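Long-range contacts in lambda phage protein with carbohydrate-binding module (Shewanella oneidensis, PDB 2A5Z), which is of unknown function but binds magnesium and probably recognises carbohydrate through a jelly-roll module: residues Glu115-Val120 against Lys188-Thr193; Gly74-Gln79 against Gln91-Ser96. All coordinates share one frame; numbering follows the deposited sequence.

Contact 1. Residues Glu115-Val120 against Lys188-Thr193; sequences ESELEV and KFKMLT
Antiparallel backbone pairing joins Val-120 to Phe-189, a hydrogen-bonded pair closed by Val-120 N to Phe-189 O at 2.9 Å and Phe-189 N to Val-120 O at 2.8 Å; Glu-119 and Lys-190 follow as a non-hydrogen-bonded pair, and Met-191 N reaches Leu-118 O in a nearly straight bond. Beyond it the chain of Glu-117 turns with positive phi and regular pairing ends. Here Lys-190, bent at chi2 (57°), carries NZ to the carbonyl Glu-117 O at 2.8 Å, approaching tilted from the carbonyl plane. The same ammonium lies 3.6 Å from Glu-119 OE1, a long salt bridge, while Glu-119 OE2 is an equally long ion pair with Lys-188 NZ. The carboxylate of Glu-119 thus sits between two lysines; Lys-188 crosses it at an angle, its CD against the carboxylate, and its NZ has a stronger partner in Val-262 O of the second subunit. The two nearby ammonium groups would probably favour the ionised form of Glu-119. The pairing belongs to the six-stranded antiparallel sheet of the jelly roll, where strand 119-125 lies between 184-191 and 245-254. On the face bearing Val-120 and Phe-189 the contacts are apolar, and Phe-189 also meets the ring of Phe-197 with planes about 15° apart. Selenomethionine Met-191 is extended as far as SE, and the bend at chi3 (-66°) turns CE toward Leu-118, 3.9 Å from its CB; Leu-118 packs on Phe-251 and Ile-228 as well. At the loop end, Thr-193 CG2 lies alongside the Glu-117 carboxylate, 3.6 Å from its CD, and one water donates to both Glu-117 OE2 and Met-191 O, tying the side chain to the departing strand.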
ATOM      1  N   GLU C 115      24.492 -12.202   2.553  1.00 18.69           N
ATOM      2  CA  GLU C 115      24.858 -11.600   3.836  1.00 19.30           C
ATOM      3  C   GLU C 115      23.668 -10.960   4.588  1.00 19.00           C
ATOM      4  O   GLU C 115      23.787 -10.622   5.766  1.00 18.81           O
ATOM      5  CB  GLU C 115      26.010 -10.596   3.657  1.00 19.58           C
ATOM      6  CG  GLU C 115      25.641  -9.352   2.872  1.00 21.74           C
ATOM      7  CD  GLU C 115      25.891  -9.464   1.361  1.00 24.59           C
ATOM      8  OE1 GLU C 115      25.744  -8.414   0.687  1.00 26.54           O
ATOM      9  OE2 GLU C 115      26.243 -10.559   0.850  1.00 23.48           O
ATOM     10  N   SER C 116      22.530 -10.812   3.911  1.00 18.66           N
ATOM     11  CA  SER C 116      21.306 -10.301   4.537  1.00 18.33           C
ATOM     12  C   SER C 116      20.644 -11.327   5.464  1.00 18.54           C
ATOM     13  O   SER C 116      19.839 -10.959   6.331  1.00 17.71           O
ATOM     14  CB  SER C 116      20.297  -9.856   3.474  1.00 18.48           C
ATOM     15  OG  SER C 116      19.740 -10.967   2.788  1.00 18.36           O
ATOM     16  N   GLU C 117      20.979 -12.606   5.260  1.00 18.48           N
ATOM     17  CA  GLU C 117      20.431 -13.723   6.050  1.00 18.41           C
ATOM     18  C   GLU C 117      18.913 -13.617   6.180  1.00 18.28           C
ATOM     19  O   GLU C 117      18.349 -13.734   7.274  1.00 18.40           O
ATOM     20  CB  GLU C 117      21.075 -13.799   7.432  1.00 18.60           C
ATOM     21  CG  GLU C 117      22.580 -13.945   7.408  1.00 19.57           C
ATOM     22  CD  GLU C 117      23.167 -14.140   8.794  1.00 20.52           C
ATOM     23  OE1 GLU C 117      23.885 -13.241   9.277  1.00 21.67           O
ATOM     24  OE2 GLU C 117      22.906 -15.193   9.404  1.00 20.42           O
ATOM     25  N   LEU C 118      18.269 -13.387   5.041  1.00 18.16           N
ATOM     26  CA  LEU C 118      16.821 -13.291   4.947  1.00 18.06           C
ATOM     27  C   LEU C 118      16.140 -14.490   5.601  1.00 18.63           C
ATOM     28  O   LEU C 118      16.561 -15.645   5.432  1.00 18.58           O
ATOM     29  CB  LEU C 118      16.397 -13.168   3.475  1.00 17.87           C
ATOM     30  CG  LEU C 118      14.904 -13.220   3.121  1.00 17.95           C
ATOM     31  CD1 LEU C 118      14.197 -11.926   3.489  1.00 16.67           C
ATOM     32  CD2 LEU C 118      14.696 -13.519   1.642  1.00 17.50           C
ATOM     33  N   GLU C 119      15.095 -14.188   6.357  1.00 18.97           N
ATOM     34  CA  GLU C 119      14.236 -15.185   6.960  1.00 19.98           C
ATOM     35  C   GLU C 119      12.821 -14.982   6.434  1.00 19.38           C
ATOM     36  O   GLU C 119      12.284 -13.876   6.492  1.00 19.57           O
ATOM     37  CB  GLU C 119      14.262 -15.008   8.475  1.00 20.46           C
ATOM     38  CG  GLU C 119      13.843 -16.210   9.258  1.00 23.99           C
ATOM     39  CD  GLU C 119      14.167 -16.053  10.723  1.00 28.50           C
ATOM     40  OE1 GLU C 119      15.357 -15.845  11.057  1.00 30.09           O
ATOM     41  OE2 GLU C 119      13.228 -16.118  11.541  1.00 31.55           O
ATOM     42  N   VAL C 120      12.231 -16.039   5.893  1.00 18.88           N
ATOM     43  CA  VAL C 120      10.861 -15.977   5.395  1.00 18.06           C
ATOM     44  C   VAL C 120      10.005 -16.986   6.158  1.00 17.95           C
ATOM     45  O   VAL C 120      10.354 -18.165   6.233  1.00 17.55           O
ATOM     46  CB  VAL C 120      10.779 -16.252   3.869  1.00 18.11           C
ATOM     47  CG1 VAL C 120       9.313 -16.190   3.372  1.00 18.35           C
ATOM     48  CG2 VAL C 120      11.660 -15.281   3.090  1.00 17.72           C
ATOM     49  N   LYS C 188       9.567 -21.963   8.038  1.00 19.19           N
ATOM     50  CA  LYS C 188      10.594 -20.939   8.024  1.00 19.74           C
ATOM     51  C   LYS C 188      11.713 -21.325   7.051  1.00 19.48           C
ATOM     52  O   LYS C 188      12.243 -22.439   7.092  1.00 19.50           O
ATOM     53  CB  LYS C 188      11.135 -20.696   9.434  1.00 19.82           C
ATOM     54  CG  LYS C 188      12.198 -19.602   9.526  1.00 21.82           C
ATOM     55  CD  LYS C 188      12.253 -18.994  10.922  1.00 24.80           C
ATOM     56  CE  LYS C 188      12.586 -20.014  11.993  1.00 25.72           C
ATOM     57  NZ  LYS C 188      13.044 -19.320  13.219  1.00 28.12           N
ATOM     58  N   PHE C 189      12.031 -20.397   6.156  1.00 19.00           N
ATOM     59  CA  PHE C 189      13.138 -20.536   5.230  1.00 18.66           C
ATOM     60  C   PHE C 189      14.232 -19.570   5.722  1.00 18.43           C
ATOM     61  O   PHE C 189      13.957 -18.410   6.012  1.00 18.23           O
ATOM     62  CB  PHE C 189      12.659 -20.221   3.800  1.00 18.44           C
ATOM     63  CG  PHE C 189      13.767 -20.153   2.772  1.00 18.77           C
ATOM     64  CD1 PHE C 189      13.948 -21.184   1.862  1.00 18.84           C
ATOM     65  CD2 PHE C 189      14.618 -19.043   2.709  1.00 20.13           C
ATOM     66  CE1 PHE C 189      14.964 -21.125   0.902  1.00 18.88           C
ATOM     67  CE2 PHE C 189      15.643 -18.974   1.767  1.00 19.65           C
ATOM     68  CZ  PHE C 189      15.815 -20.012   0.860  1.00 19.64           C
ATOM     69  N   LYS C 190      15.460 -20.062   5.858  1.00 18.18           N
ATOM     70  CA  LYS C 190      16.556 -19.244   6.388  1.00 17.84           C
ATOM     71  C   LYS C 190      17.740 -19.213   5.422  1.00 17.30           C
ATOM     72  O   LYS C 190      18.332 -20.246   5.118  1.00 17.81           O
ATOM     73  CB  LYS C 190      16.976 -19.740   7.784  1.00 17.99           C
ATOM     74  CG  LYS C 190      18.110 -18.947   8.467  1.00 19.31           C
ATOM     75  CD  LYS C 190      17.780 -17.466   8.614  1.00 21.53           C
ATOM     76  CE  LYS C 190      18.643 -16.815   9.682  1.00 23.71           C
ATOM     77  NZ  LYS C 190      18.588 -15.344   9.502  1.00 25.79           N
HETATM   78  N   MSE C 191      18.057 -18.019   4.933  1.00 16.54           N
HETATM   79  CA  MSE C 191      19.203 -17.785   4.050  1.00 15.20           C
HETATM   80  C   MSE C 191      20.475 -17.796   4.887  1.00 16.41           C
HETATM   81  O   MSE C 191      20.577 -17.086   5.885  1.00 16.65           O
HETATM   82  CB  MSE C 191      19.027 -16.434   3.342  1.00 15.24           C
HETATM   83  CG  MSE C 191      20.130 -16.004   2.365  1.00 14.82           C
HETATM   84 SE   MSE C 191      19.761 -14.434   1.503  1.00  9.86          SE
HETATM   85  CE  MSE C 191      18.343 -14.890   0.503  1.00 12.16           C
ATOM     86  N   LEU C 192      21.440 -18.614   4.486  1.00 17.16           N
ATOM     87  CA  LEU C 192      22.699 -18.724   5.209  1.00 17.81           C
ATOM     88  C   LEU C 192      23.731 -17.826   4.528  1.00 18.14           C
ATOM     89  O   LEU C 192      23.558 -17.451   3.362  1.00 18.00           O
ATOM     90  CB  LEU C 192      23.153 -20.192   5.293  1.00 17.82           C
ATOM     91  CG  LEU C 192      22.128 -21.197   5.859  1.00 18.28           C
ATOM     92  CD1 LEU C 192      22.668 -22.630   5.816  1.00 20.34           C
ATOM     93  CD2 LEU C 192      21.681 -20.874   7.277  1.00 19.47           C
ATOM     94  N   THR C 193      24.787 -17.474   5.259  1.00 18.64           N
ATOM     95  CA  THR C 193      25.784 -16.493   4.786  1.00 19.27           C
ATOM     96  C   THR C 193      26.589 -16.933   3.550  1.00 19.50           C
ATOM     97  O   THR C 193      27.240 -16.100   2.908  1.00 19.65           O
ATOM     98  CB  THR C 193      26.776 -16.064   5.915  1.00 19.38           C
ATOM     99  OG1 THR C 193      27.333 -17.223   6.544  1.00 19.42           O
ATOM    100  CG2 THR C 193      26.074 -15.213   6.965  1.00 20.02           C
TER
HETATM  101  O   HOH W   1      21.728 -17.310   8.430  1.00 25.65           O

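Contact 2. Residues Gly74-Gln79 against Gln91-Ser96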
ATOM      1  N   GLY C  74      -1.770 -17.282 -15.314  1.00 18.86           N
ATOM      2  CA  GLY C  74      -2.550 -18.376 -15.895  1.00 18.92           C
ATOM      3  C   GLY C  74      -4.011 -18.408 -15.470  1.00 19.07           C
ATOM      4  O   GLY C  74      -4.627 -19.468 -15.459  1.00 19.02           O
ATOM      5  N   ASN C  75      -4.564 -17.243 -15.138  1.00 19.25           N
ATOM      6  CA  ASN C  75      -5.933 -17.115 -14.642  1.00 19.67           C
ATOM      7  C   ASN C  75      -6.222 -17.998 -13.428  1.00 19.48           C
ATOM      8  O   ASN C  75      -7.306 -18.580 -13.317  1.00 19.28           O
ATOM      9  CB  ASN C  75      -6.952 -17.372 -15.766  1.00 20.61           C
ATOM     10  CG  ASN C  75      -6.744 -16.454 -16.950  1.00 22.37           C
ATOM     11  OD1 ASN C  75      -7.155 -15.298 -16.929  1.00 25.53           O
ATOM     12  ND2 ASN C  75      -6.091 -16.963 -17.985  1.00 25.30           N
ATOM     13  N   ILE C  76      -5.242 -18.091 -12.527  1.00 19.16           N
ATOM     14  CA  ILE C  76      -5.390 -18.810 -11.265  1.00 19.27           C
ATOM     15  C   ILE C  76      -6.620 -18.266 -10.534  1.00 19.88           C
ATOM     16  O   ILE C  76      -6.906 -17.061 -10.577  1.00 20.08           O
ATOM     17  CB  ILE C  76      -4.122 -18.664 -10.373  1.00 18.87           C
ATOM     18  CG1 ILE C  76      -4.152 -19.629  -9.184  1.00 18.32           C
ATOM     19  CG2 ILE C  76      -3.952 -17.217  -9.896  1.00 18.93           C
ATOM     20  CD1 ILE C  76      -3.842 -21.083  -9.545  1.00 17.22           C
ATOM     21  N   SER C  77      -7.345 -19.152  -9.869  1.00 19.96           N
ATOM     22  CA  SER C  77      -8.583 -18.763  -9.240  1.00 20.83           C
ATOM     23  C   SER C  77      -8.363 -18.448  -7.761  1.00 20.97           C
ATOM     24  O   SER C  77      -8.251 -19.347  -6.927  1.00 21.11           O
ATOM     25  CB  SER C  77      -9.633 -19.854  -9.443  1.00 20.97           C
ATOM     26  OG  SER C  77     -10.871 -19.450  -8.918  1.00 22.75           O
ATOM     27  N   LEU C  78      -8.268 -17.163  -7.438  1.00 21.07           N
ATOM     28  CA  LEU C  78      -8.205 -16.762  -6.041  1.00 21.07           C
ATOM     29  C   LEU C  78      -9.623 -16.786  -5.493  1.00 21.06           C
ATOM     30  O   LEU C  78     -10.492 -16.067  -5.981  1.00 21.03           O
ATOM     31  CB  LEU C  78      -7.560 -15.382  -5.873  1.00 21.32           C
ATOM     32  CG  LEU C  78      -6.170 -15.122  -6.480  1.00 21.03           C
ATOM     33  CD1 LEU C  78      -5.695 -13.729  -6.090  1.00 21.19           C
ATOM     34  CD2 LEU C  78      -5.143 -16.173  -6.063  1.00 20.73           C
ATOM     35  N   GLN C  79      -9.858 -17.652  -4.509  1.00 20.86           N
ATOM     36  CA  GLN C  79     -11.178 -17.795  -3.888  1.00 20.51           C
ATOM     37  C   GLN C  79     -11.449 -16.652  -2.912  1.00 20.11           C
ATOM     38  O   GLN C  79     -10.574 -15.816  -2.668  1.00 19.92           O
ATOM     39  CB  GLN C  79     -11.277 -19.139  -3.170  1.00 20.82           C
ATOM     40  CG  GLN C  79     -11.002 -20.336  -4.060  1.00 21.73           C
ATOM     41  CD  GLN C  79     -12.075 -20.530  -5.115  1.00 23.07           C
ATOM     42  OE1 GLN C  79     -13.179 -20.976  -4.812  1.00 24.86           O
ATOM     43  NE2 GLN C  79     -11.752 -20.196  -6.361  1.00 22.66           N
ATOM     44  N   GLN C  91      -6.220 -16.662   2.105  1.00 15.53           N
ATOM     45  CA  GLN C  91      -6.443 -16.698   0.664  1.00 15.89           C
ATOM     46  C   GLN C  91      -6.370 -18.139   0.148  1.00 16.45           C
ATOM     47  O   GLN C  91      -5.270 -18.688   0.005  1.00 16.53           O
ATOM     48  CB  GLN C  91      -5.414 -15.810  -0.065  1.00 16.03           C
ATOM     49  CG  GLN C  91      -5.513 -15.820  -1.589  1.00 15.84           C
ATOM     50  CD  GLN C  91      -6.814 -15.250  -2.099  1.00 14.69           C
ATOM     51  OE1 GLN C  91      -7.766 -15.988  -2.356  1.00 17.44           O
ATOM     52  NE2 GLN C  91      -6.876 -13.937  -2.232  1.00 12.61           N
ATOM     53  N   PRO C  92      -7.543 -18.762  -0.104  1.00 16.64           N
ATOM     54  CA  PRO C  92      -7.582 -20.073  -0.745  1.00 17.01           C
ATOM     55  C   PRO C  92      -7.384 -19.923  -2.247  1.00 17.36           C
ATOM     56  O   PRO C  92      -7.780 -18.900  -2.834  1.00 17.20           O
ATOM     57  CB  PRO C  92      -8.997 -20.583  -0.440  1.00 16.52           C
ATOM     58  CG  PRO C  92      -9.601 -19.576   0.497  1.00 16.96           C
ATOM     59  CD  PRO C  92      -8.899 -18.296   0.209  1.00 16.39           C
ATOM     60  N   ILE C  93      -6.779 -20.936  -2.862  1.00 17.58           N
ATOM     61  CA  ILE C  93      -6.336 -20.842  -4.254  1.00 17.93           C
ATOM     62  C   ILE C  93      -6.748 -22.111  -5.011  1.00 18.34           C
ATOM     63  O   ILE C  93      -6.576 -23.225  -4.512  1.00 18.40           O
ATOM     64  CB  ILE C  93      -4.788 -20.582  -4.326  1.00 18.17           C
ATOM     65  CG1 ILE C  93      -4.429 -19.278  -3.592  1.00 18.06           C
ATOM     66  CG2 ILE C  93      -4.287 -20.521  -5.768  1.00 17.37           C
ATOM     67  CD1 ILE C  93      -2.996 -19.217  -3.059  1.00 17.78           C
ATOM     68  N   VAL C  94      -7.320 -21.933  -6.201  1.00 18.65           N
ATOM     69  CA  VAL C  94      -7.820 -23.054  -7.001  1.00 19.00           C
ATOM     70  C   VAL C  94      -7.289 -22.973  -8.441  1.00 19.36           C
ATOM     71  O   VAL C  94      -7.142 -21.883  -9.010  1.00 19.20           O
ATOM     72  CB  VAL C  94      -9.381 -23.145  -6.932  1.00 19.12           C
ATOM     73  CG1 VAL C  94      -9.948 -24.141  -7.932  1.00 19.47           C
ATOM     74  CG2 VAL C  94      -9.828 -23.530  -5.535  1.00 18.34           C
ATOM     75  N   SER C  95      -6.967 -24.136  -9.007  1.00 19.56           N
ATOM     76  CA  SER C  95      -6.439 -24.236 -10.362  1.00 19.27           C
ATOM     77  C   SER C  95      -7.443 -23.778 -11.425  1.00 19.53           C
ATOM     78  O   SER C  95      -8.644 -23.699 -11.173  1.00 19.38           O
ATOM     79  CB  SER C  95      -6.009 -25.673 -10.652  1.00 19.34           C
ATOM     80  OG  SER C  95      -7.129 -26.536 -10.754  1.00 18.57           O
ATOM     81  N   SER C  96      -6.925 -23.478 -12.613  1.00 19.90           N
ATOM     82  CA  SER C  96      -7.744 -23.090 -13.754  1.00 20.20           C
ATOM     83  C   SER C  96      -7.539 -24.084 -14.895  1.00 20.66           C
ATOM     84  O   SER C  96      -6.956 -25.164 -14.705  1.00 20.76           O
ATOM     85  CB  SER C  96      -7.355 -21.686 -14.211  1.00 20.16           C
ATOM     86  OG  SER C  96      -6.015 -21.679 -14.666  1.00 19.70           O
TER
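Ile-76 extends CG1 anti to its own nitrogen (chi1 -169°) and Ile-93 does the same with CG2, which turns the two branches toward each other where the side chains cross at an angle, Ile-76 CG1 lying 3.5 Å from Ile-93 CG2. Leu-78 runs alongside Ile-93 and points the same way, its CD2 4.0 Å from Ile-93 CG1; Phe-103 of strand 102-107 packs against both. On the face bearing Ser-77 and Val-94, chi1 of Gln-79 (-56°) brings its CG to 3.7 Å from Val-94 CG2, and the fold at chi2 (-67°) keeps the amide carbon beside the same methyl. Three backbone bonds fix the register: Ser-77 N to Val-94 O at 2.9 Å, Val-94 N to Ser-77 O at 2.8 Å, and Gln-79 N to Pro-92 O at 2.9 Å. At the other end, Ser-96 OG donates to Gly-74 O at 2.7 Å, the donor almost in line with the C=O bond, and also bonds Thr-98 N, clamping the turn at Gly-74 and Asn-75. Backbone bonds from Ile-93 to Leu-243 and from Ser-95 to Ile-241 attach the second segment to the chain leading into strand 245-254. The arrangement is a short two-stranded antiparallel pairing at the margin of the jelly-roll sandwich; a bound magnesium ion, at the site of Asp-54, Phe-88, Gly-89 and Asp-247, lies about 8 Å from the side chain of Gln-91.

Contact 2 closes before contact 1 opens, so the two follow one another in series along the chain. Their centres are 29 Å apart on opposite sides of the chain's centre, and their nearest atoms stay about 14 Å apart. They belong to different sheets: contact 1 joins adjacent strands of the six-stranded sheet, contact 2 is a separate two-stranded pairing. Strand 245-254 relates them, but each meets a different end of it. Gln-91 of contact 2 bonds the backbone of Ile-246, next to the magnesium ligand Asp-247, whereas Ser-116 and Glu-119 of contact 1 bond Lys-254 and Lys-252 at the far end, away from the metal.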